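Local coordinates for mandelate racemase/muconate lactonizing enzyme family protein (Sorangium cellulosum, PDB 3S5S) that is of unknown specific function but belongs to the mandelate racemase/muconate lactonizing enzyme family, with a capping domain set on a beta/alpha barrel, at residues 13-18 against 300-305; 30-35 against 61-66; 222-227 against 231-236. All blocks are in the same frame, centred on the assembly; numbering follows the deposited sequence.

Contact 1: residues 13-18 against 300-305; sequences EALDIP and VESVLA
Ile17 and Leu15 meet Ser302 without any flat group on either side; the touching parts are aliphatic branches and a hydroxymethyl group. The side chain of Phe335, outside the two segments, borders the contact and touches Leu15, Ser302 and Leu304. The main touch is Ile17 CD1 on Ser302 CB, at 3.8 Å. The long branch of Ile17 makes it: CG1 lies anti to the carbonyl carbon (chi1 -43°), and CD1 extends away from the strand. Leu15 is looser. Its CD2 comes to 4.3 Å from Ser302 OG, so a methyl lies near the hydroxyl. Both side chains leave the same face of the strand, with Asp16 turned to the other.

The strand belongs to the antiparallel sheet of the N-terminal capping domain. Ser302 ends the loop that follows the seventh strand of the C-terminal barrel, residues 293-296. It is the N-cap of helix 303-316. The contact therefore joins the two domains of the enolase-type fold.

With chi1 at 77°, OG is placed back over the first turn of the helix and accepts from Leu304 N at 3.1 Å. The N-H...O angle is 149°, a moderately bent capping bond. Glu51 OE1, from strand 47-52 of the capping domain, is also bonded to Ser302 OG and to Ala305 N. The helix start would probably attract this carboxylate. The buried hydroxyl thus has polar partners from both domains, while its CB packs against Ile17. The backbones stay apart, with 8.1 Å between Ile17 CA and Ser302 CA.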
# COMPACT_ATOMS: atom_id res chain seq x y z
N GLU A 13 -0.35 1.85 -29.12
CA GLU A 13 -0.67 1.16 -30.36
C GLU A 13 -1.59 -0.04 -30.12
O GLU A 13 -1.69 -0.58 -29.00
CB GLU A 13 0.60 0.77 -31.13
CG GLU A 13 1.42 -0.32 -30.41
CD GLU A 13 2.84 -0.46 -30.94
OE1 GLU A 13 3.69 0.45 -30.66
OE2 GLU A 13 3.10 -1.47 -31.63
N ALA A 14 -2.29 -0.42 -31.19
CA ALA A 14 -3.13 -1.61 -31.24
C ALA A 14 -2.34 -2.85 -30.78
O ALA A 14 -1.21 -3.08 -31.24
CB ALA A 14 -3.65 -1.80 -32.63
N LEU A 15 -2.92 -3.62 -29.86
CA LEU A 15 -2.36 -4.92 -29.46
C LEU A 15 -3.43 -6.01 -29.69
O LEU A 15 -4.15 -6.41 -28.76
CB LEU A 15 -1.83 -4.91 -28.00
CG LEU A 15 -1.18 -6.23 -27.53
CD1 LEU A 15 -0.08 -6.74 -28.50
CD2 LEU A 15 -0.63 -6.20 -26.09
N ASP A 16 -3.55 -6.43 -30.94
CA ASP A 16 -4.56 -7.40 -31.32
C ASP A 16 -3.94 -8.79 -31.40
O ASP A 16 -3.18 -9.08 -32.34
CB ASP A 16 -5.18 -7.05 -32.69
CG ASP A 16 -5.98 -5.73 -32.67
OD1 ASP A 16 -6.63 -5.44 -31.64
OD2 ASP A 16 -5.98 -4.99 -33.69
N ILE A 17 -4.30 -9.64 -30.45
CA ILE A 17 -3.85 -11.04 -30.45
C ILE A 17 -4.99 -12.05 -30.58
O ILE A 17 -5.94 -12.01 -29.79
CB ILE A 17 -3.08 -11.35 -29.19
CG1 ILE A 17 -2.13 -10.20 -28.86
CG2 ILE A 17 -2.32 -12.67 -29.38
CD1 ILE A 17 -1.49 -10.29 -27.48
N PRO A 18 -4.89 -12.96 -31.55
CA PRO A 18 -5.90 -13.98 -31.71
C PRO A 18 -6.02 -14.90 -30.49
O PRO A 18 -5.02 -15.21 -29.82
CB PRO A 18 -5.40 -14.78 -32.93
CG PRO A 18 -4.37 -13.97 -33.57
CD PRO A 18 -3.77 -13.16 -32.49
N VAL A 300 -8.47 -10.23 -20.21
CA VAL A 300 -7.91 -11.17 -21.24
C VAL A 300 -6.59 -10.60 -21.71
O VAL A 300 -6.55 -9.80 -22.62
CB VAL A 300 -8.87 -11.38 -22.42
CG1 VAL A 300 -8.24 -12.26 -23.49
CG2 VAL A 300 -10.19 -11.97 -21.94
N GLU A 301 -5.51 -11.01 -21.05
CA GLU A 301 -4.22 -10.31 -21.06
C GLU A 301 -3.10 -11.14 -21.71
O GLU A 301 -3.07 -12.36 -21.55
CB GLU A 301 -3.84 -9.93 -19.60
CG GLU A 301 -4.89 -9.03 -18.91
CD GLU A 301 -4.69 -8.82 -17.40
OE1 GLU A 301 -3.75 -9.39 -16.79
OE2 GLU A 301 -5.51 -8.12 -16.79
N SER A 302 -2.17 -10.49 -22.40
CA SER A 302 -0.97 -11.19 -22.87
C SER A 302 -0.03 -11.44 -21.68
O SER A 302 -0.36 -11.16 -20.50
CB SER A 302 -0.24 -10.34 -23.90
OG SER A 302 0.51 -9.25 -23.30
N VAL A 303 1.15 -11.95 -22.03
CA VAL A 303 2.30 -12.15 -21.16
C VAL A 303 2.71 -10.88 -20.39
O VAL A 303 3.16 -10.92 -19.24
CB VAL A 303 3.46 -12.71 -22.09
CG1 VAL A 303 4.83 -12.06 -21.86
CG2 VAL A 303 3.50 -14.23 -22.07
N LEU A 304 2.54 -9.74 -21.03
CA LEU A 304 2.90 -8.47 -20.43
C LEU A 304 2.11 -8.13 -19.16
O LEU A 304 2.69 -8.03 -18.07
CB LEU A 304 2.82 -7.35 -21.48
CG LEU A 304 3.02 -5.90 -21.02
CD1 LEU A 304 4.03 -5.80 -20.01
CD2 LEU A 304 3.37 -4.93 -22.18
N ALA A 305 0.81 -7.90 -19.28
CA ALA A 305 0.02 -7.56 -18.10
C ALA A 305 -0.01 -8.74 -17.10
O ALA A 305 0.03 -8.52 -15.88
CB ALA A 305 -1.41 -7.13 -18.51

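Contact 2: residues 30-35 against 61-66; sequences QERAAN and ETQDGS
Gln63 NE2 is gripped by two oxygens, Asn35 O and Asp16 OD1. The bond from Gln63 NE2 to Asn35 O is 2.9 Å long and almost straight, with an N-H...O angle of 174°. The oxygen lies in the plane of the Gln63 amide. The donor is slightly tilted from the carbonyl plane of Asn35. Gln63 reaches the strand because its chain is extended, with CG anti to the backbone N (chi1 -169°). On the way its amide passes Ala34, whose CB is 3.7 Å from Gln63 CD.

Within the capping domain, the contact sets the first turn of helix 63-72 against strand 28-42. Thr62 is the N-cap of that helix, and its OG1 accepts from Gly65 N at 2.8 Å.

Arg32 approaches the other end of the Gln63 amide. Its NH1 lies 3.5 Å from Gln63 OE1, which sits at the guanidinium edge. The two flat groups are turned 54° apart. Ala34 CB lies under one face of the guanidinium, 3.5 Å from its plane and offset toward the rim. Arg32 NH1 has its stronger partner in Asp16 OD1 of the neighbouring strand 7-25, a salt bridge.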
# COMPACT_ATOMS: atom_id res chain seq x y z
N GLN A 30 -15.04 -12.71 -26.34
CA GLN A 30 -13.92 -11.98 -26.92
C GLN A 30 -13.23 -12.96 -27.94
O GLN A 30 -12.76 -14.01 -27.52
CB GLN A 30 -13.02 -11.60 -25.72
CG GLN A 30 -11.80 -10.70 -25.95
CD GLN A 30 -12.06 -9.19 -25.82
OE1 GLN A 30 -11.13 -8.44 -25.50
NE2 GLN A 30 -13.29 -8.73 -26.10
N GLU A 31 -13.20 -12.65 -29.26
CA GLU A 31 -12.60 -13.56 -30.31
C GLU A 31 -11.18 -13.16 -30.76
O GLU A 31 -10.56 -13.80 -31.64
CB GLU A 31 -13.52 -13.67 -31.55
CG GLU A 31 -13.48 -15.03 -32.29
CD GLU A 31 -12.88 -15.00 -33.74
OE1 GLU A 31 -13.66 -15.08 -34.71
OE2 GLU A 31 -11.62 -14.91 -33.89
N ARG A 32 -10.70 -12.07 -30.17
CA ARG A 32 -9.44 -11.45 -30.46
C ARG A 32 -9.24 -10.81 -29.12
O ARG A 32 -10.20 -10.37 -28.51
CB ARG A 32 -9.65 -10.32 -31.45
CG ARG A 32 -8.57 -10.04 -32.49
CD ARG A 32 -8.55 -8.54 -32.87
NE ARG A 32 -9.88 -7.95 -32.94
CZ ARG A 32 -10.16 -6.64 -32.84
NH1 ARG A 32 -9.20 -5.74 -32.63
NH2 ARG A 32 -11.43 -6.24 -32.90
N ALA A 33 -8.02 -10.77 -28.62
CA ALA A 33 -7.74 -9.87 -27.55
C ALA A 33 -7.45 -8.51 -28.19
O ALA A 33 -6.39 -8.30 -28.82
CB ALA A 33 -6.57 -10.37 -26.74
N ALA A 34 -8.43 -7.60 -28.09
CA ALA A 34 -8.31 -6.24 -28.62
C ALA A 34 -7.72 -5.29 -27.54
O ALA A 34 -8.41 -4.50 -26.88
CB ALA A 34 -9.70 -5.73 -29.18
N ASN A 35 -6.40 -5.38 -27.38
CA ASN A 35 -5.70 -4.67 -26.35
C ASN A 35 -4.90 -3.48 -26.93
O ASN A 35 -5.05 -3.13 -28.11
CB ASN A 35 -4.81 -5.66 -25.58
CG ASN A 35 -5.63 -6.71 -24.82
OD1 ASN A 35 -6.87 -6.79 -24.96
ND2 ASN A 35 -4.95 -7.52 -24.00
N GLU A 61 -15.45 -1.15 -20.73
CA GLU A 61 -14.32 -0.49 -21.40
C GLU A 61 -13.98 -1.14 -22.75
O GLU A 61 -14.06 -2.34 -22.90
CB GLU A 61 -13.08 -0.51 -20.51
CG GLU A 61 -13.23 0.29 -19.20
CD GLU A 61 -11.94 0.27 -18.31
OE1 GLU A 61 -12.05 -0.08 -17.11
OE2 GLU A 61 -10.83 0.66 -18.80
N THR A 62 -13.61 -0.34 -23.74
CA THR A 62 -13.32 -0.88 -25.07
C THR A 62 -11.90 -0.55 -25.50
O THR A 62 -11.23 0.23 -24.82
CB THR A 62 -14.27 -0.32 -26.08
OG1 THR A 62 -13.92 1.06 -26.29
CG2 THR A 62 -15.76 -0.46 -25.57
N GLN A 63 -11.42 -1.17 -26.57
CA GLN A 63 -10.10 -0.85 -27.13
C GLN A 63 -9.94 0.65 -27.45
O GLN A 63 -9.01 1.31 -26.97
CB GLN A 63 -9.82 -1.70 -28.37
CG GLN A 63 -8.38 -1.65 -28.91
CD GLN A 63 -8.15 -2.55 -30.13
OE1 GLN A 63 -8.96 -2.59 -31.04
NE2 GLN A 63 -7.03 -3.24 -30.16
N ASP A 64 -10.86 1.15 -28.27
CA ASP A 64 -10.97 2.54 -28.70
C ASP A 64 -11.33 3.57 -27.60
O ASP A 64 -10.83 4.71 -27.64
CB ASP A 64 -12.03 2.66 -29.81
CG ASP A 64 -11.58 2.09 -31.14
OD1 ASP A 64 -12.04 2.63 -32.19
OD2 ASP A 64 -10.81 1.11 -31.18
N GLY A 65 -12.20 3.20 -26.66
CA GLY A 65 -12.44 4.03 -25.47
C GLY A 65 -11.15 4.22 -24.67
O GLY A 65 -10.82 5.33 -24.26
N SER A 66 -10.41 3.13 -24.48
CA SER A 66 -9.17 3.18 -23.73
C SER A 66 -8.11 3.98 -24.49
O SER A 66 -7.43 4.84 -23.90
CB SER A 66 -8.68 1.77 -23.39
OG SER A 66 -9.73 1.02 -22.82

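Contact 3: residues 222-227 against 231-236; sequences EQPVPR and DGMKEV
Met233 is packed tightly between Gln223, Pro224 and Val225, whereas Pro226 and Asp231, on the outer side, are exposed and do not meet across the contact. Val225 CG2 lies 3.5 Å from Met233 CG, and the two side chains run past each other in opposite directions. Met233 SD also sits 3.6 Å from Pro224 CD, over one side of the proline ring and displaced toward CD. The thioether chain bends at chi2 (-60°) and again at chi3, and this brings CE across the end of Gln223. CE is 3.5 Å from Gln223 OE1 and close to the amide carbon as well.

That amide is held firmly. Gln223 NE2 donates to Val225 O at 2.8 Å with an N-H...O angle of 157°, which folds the side chain back over its own loop. Its OE1 is bonded to the backbone N of Asp247 and Ser249. The methionine methyl therefore rests on a group whose rotation is fixed.

Gly232 has no side chain, and Val225 CG2 comes to 3.9 Å from its carbonyl carbon. The packing thins toward Val236, where Pro224 CG and Val236 CG1 are 4.2 Å apart. Val236 also rests on Ala201 and Leu205 at helix 201-213. The guanidinium of Arg227 forms a salt bridge with Asp255.

The loop leaves strand 217-222, the fourth of the barrel, and leads into helix 230-239. The arrangement is a beta-alpha connection of the barrel, with the helix folded back on the loop that precedes it.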
# COMPACT_ATOMS: atom_id res chain seq x y z
N GLU A 222 -17.13 -17.59 -7.08
CA GLU A 222 -16.77 -16.26 -7.49
C GLU A 222 -17.90 -15.39 -8.08
O GLU A 222 -18.53 -15.76 -9.09
CB GLU A 222 -15.65 -16.34 -8.50
CG GLU A 222 -15.21 -14.98 -8.88
CD GLU A 222 -13.97 -14.99 -9.65
OE1 GLU A 222 -13.51 -13.90 -9.95
OE2 GLU A 222 -13.47 -16.08 -9.96
N GLN A 223 -18.12 -14.23 -7.45
CA GLN A 223 -19.11 -13.24 -7.91
C GLN A 223 -20.35 -13.84 -8.61
O GLN A 223 -20.60 -13.54 -9.79
CB GLN A 223 -18.44 -12.25 -8.87
CG GLN A 223 -19.34 -11.11 -9.23
CD GLN A 223 -19.40 -10.08 -8.14
OE1 GLN A 223 -18.38 -9.80 -7.50
NE2 GLN A 223 -20.58 -9.52 -7.93
N PRO A 224 -21.13 -14.65 -7.91
CA PRO A 224 -22.21 -15.30 -8.63
C PRO A 224 -23.31 -14.35 -9.08
O PRO A 224 -23.94 -14.59 -10.11
CB PRO A 224 -22.78 -16.29 -7.62
CG PRO A 224 -22.50 -15.72 -6.32
CD PRO A 224 -21.23 -14.88 -6.45
N VAL A 225 -23.56 -13.31 -8.29
CA VAL A 225 -24.60 -12.34 -8.61
C VAL A 225 -24.02 -11.01 -9.08
O VAL A 225 -22.82 -10.79 -8.99
CB VAL A 225 -25.56 -12.13 -7.44
CG1 VAL A 225 -26.33 -13.43 -7.14
CG2 VAL A 225 -24.83 -11.62 -6.22
N PRO A 226 -24.88 -10.13 -9.64
CA PRO A 226 -24.36 -8.87 -10.18
C PRO A 226 -23.84 -7.94 -9.10
O PRO A 226 -24.28 -8.00 -7.94
CB PRO A 226 -25.58 -8.23 -10.87
CG PRO A 226 -26.71 -9.30 -10.86
CD PRO A 226 -26.36 -10.27 -9.79
N ARG A 227 -22.95 -7.03 -9.52
CA ARG A 227 -22.34 -6.02 -8.68
C ARG A 227 -23.30 -5.26 -7.76
O ARG A 227 -22.92 -4.95 -6.63
CB ARG A 227 -21.55 -5.02 -9.51
CG ARG A 227 -20.81 -4.04 -8.65
CD ARG A 227 -20.10 -2.97 -9.42
NE ARG A 227 -20.01 -1.75 -8.61
CZ ARG A 227 -18.97 -1.41 -7.84
NH1 ARG A 227 -17.88 -2.16 -7.78
NH2 ARG A 227 -19.02 -0.28 -7.14
N ASP A 231 -27.36 -7.76 -1.48
CA ASP A 231 -28.11 -8.69 -0.63
C ASP A 231 -27.84 -10.14 -1.04
O ASP A 231 -27.73 -11.04 -0.19
CB ASP A 231 -29.63 -8.36 -0.68
CG ASP A 231 -29.91 -6.85 -0.56
OD1 ASP A 231 -29.02 -6.12 -0.06
OD2 ASP A 231 -31.00 -6.37 -0.98
N GLY A 232 -27.73 -10.35 -2.35
CA GLY A 232 -27.47 -11.66 -2.91
C GLY A 232 -26.07 -12.14 -2.59
O GLY A 232 -25.89 -13.31 -2.25
N MET A 233 -25.09 -11.25 -2.71
CA MET A 233 -23.72 -11.55 -2.27
C MET A 233 -23.67 -11.90 -0.76
O MET A 233 -23.06 -12.88 -0.38
CB MET A 233 -22.75 -10.41 -2.62
CG MET A 233 -22.41 -10.27 -4.08
SD MET A 233 -21.62 -11.71 -4.81
CE MET A 233 -19.89 -11.39 -4.71
N LYS A 234 -24.33 -11.10 0.06
CA LYS A 234 -24.46 -11.35 1.48
C LYS A 234 -25.08 -12.73 1.70
O LYS A 234 -24.64 -13.49 2.57
CB LYS A 234 -25.40 -10.34 2.13
CG LYS A 234 -24.80 -9.07 2.76
CD LYS A 234 -25.79 -8.56 3.88
CE LYS A 234 -25.68 -7.06 4.24
NZ LYS A 234 -25.20 -6.24 3.07
N GLU A 235 -26.12 -13.06 0.93
CA GLU A 235 -26.86 -14.29 1.21
C GLU A 235 -25.97 -15.48 0.85
O GLU A 235 -25.81 -16.40 1.64
CB GLU A 235 -28.20 -14.34 0.46
CG GLU A 235 -29.22 -15.35 1.03
CD GLU A 235 -30.30 -15.76 0.03
OE1 GLU A 235 -30.37 -15.16 -1.08
OE2 GLU A 235 -31.10 -16.68 0.35
N VAL A 236 -25.37 -15.43 -0.33
CA VAL A 236 -24.52 -16.51 -0.75
C VAL A 236 -23.30 -16.68 0.16
O VAL A 236 -22.90 -17.82 0.43
CB VAL A 236 -24.09 -16.38 -2.21
CG1 VAL A 236 -23.05 -17.39 -2.50
CG2 VAL A 236 -25.28 -16.62 -3.13

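From the N terminus, strand 7-25 supplies the first side of contact 1, and the adjacent strand 28-42 supplies that of contact 2. Contact 2 closes first, within the capping domain, when the chain reaches helix 63-72. Contact 3 opens later in the barrel and closes after a short turn, so contacts 2 and 3 are in series. Contact 1 closes last, at residues 300-305, and its long loop encloses both others. Contacts 1 and 2 touch through their neighbouring strands, with Ile17 O and Ala33 N 2.7 Å apart. Contact 3 lies apart, about 30 Å from contact 1 between centres. Contact 1 ties the two domains together; the others are internal.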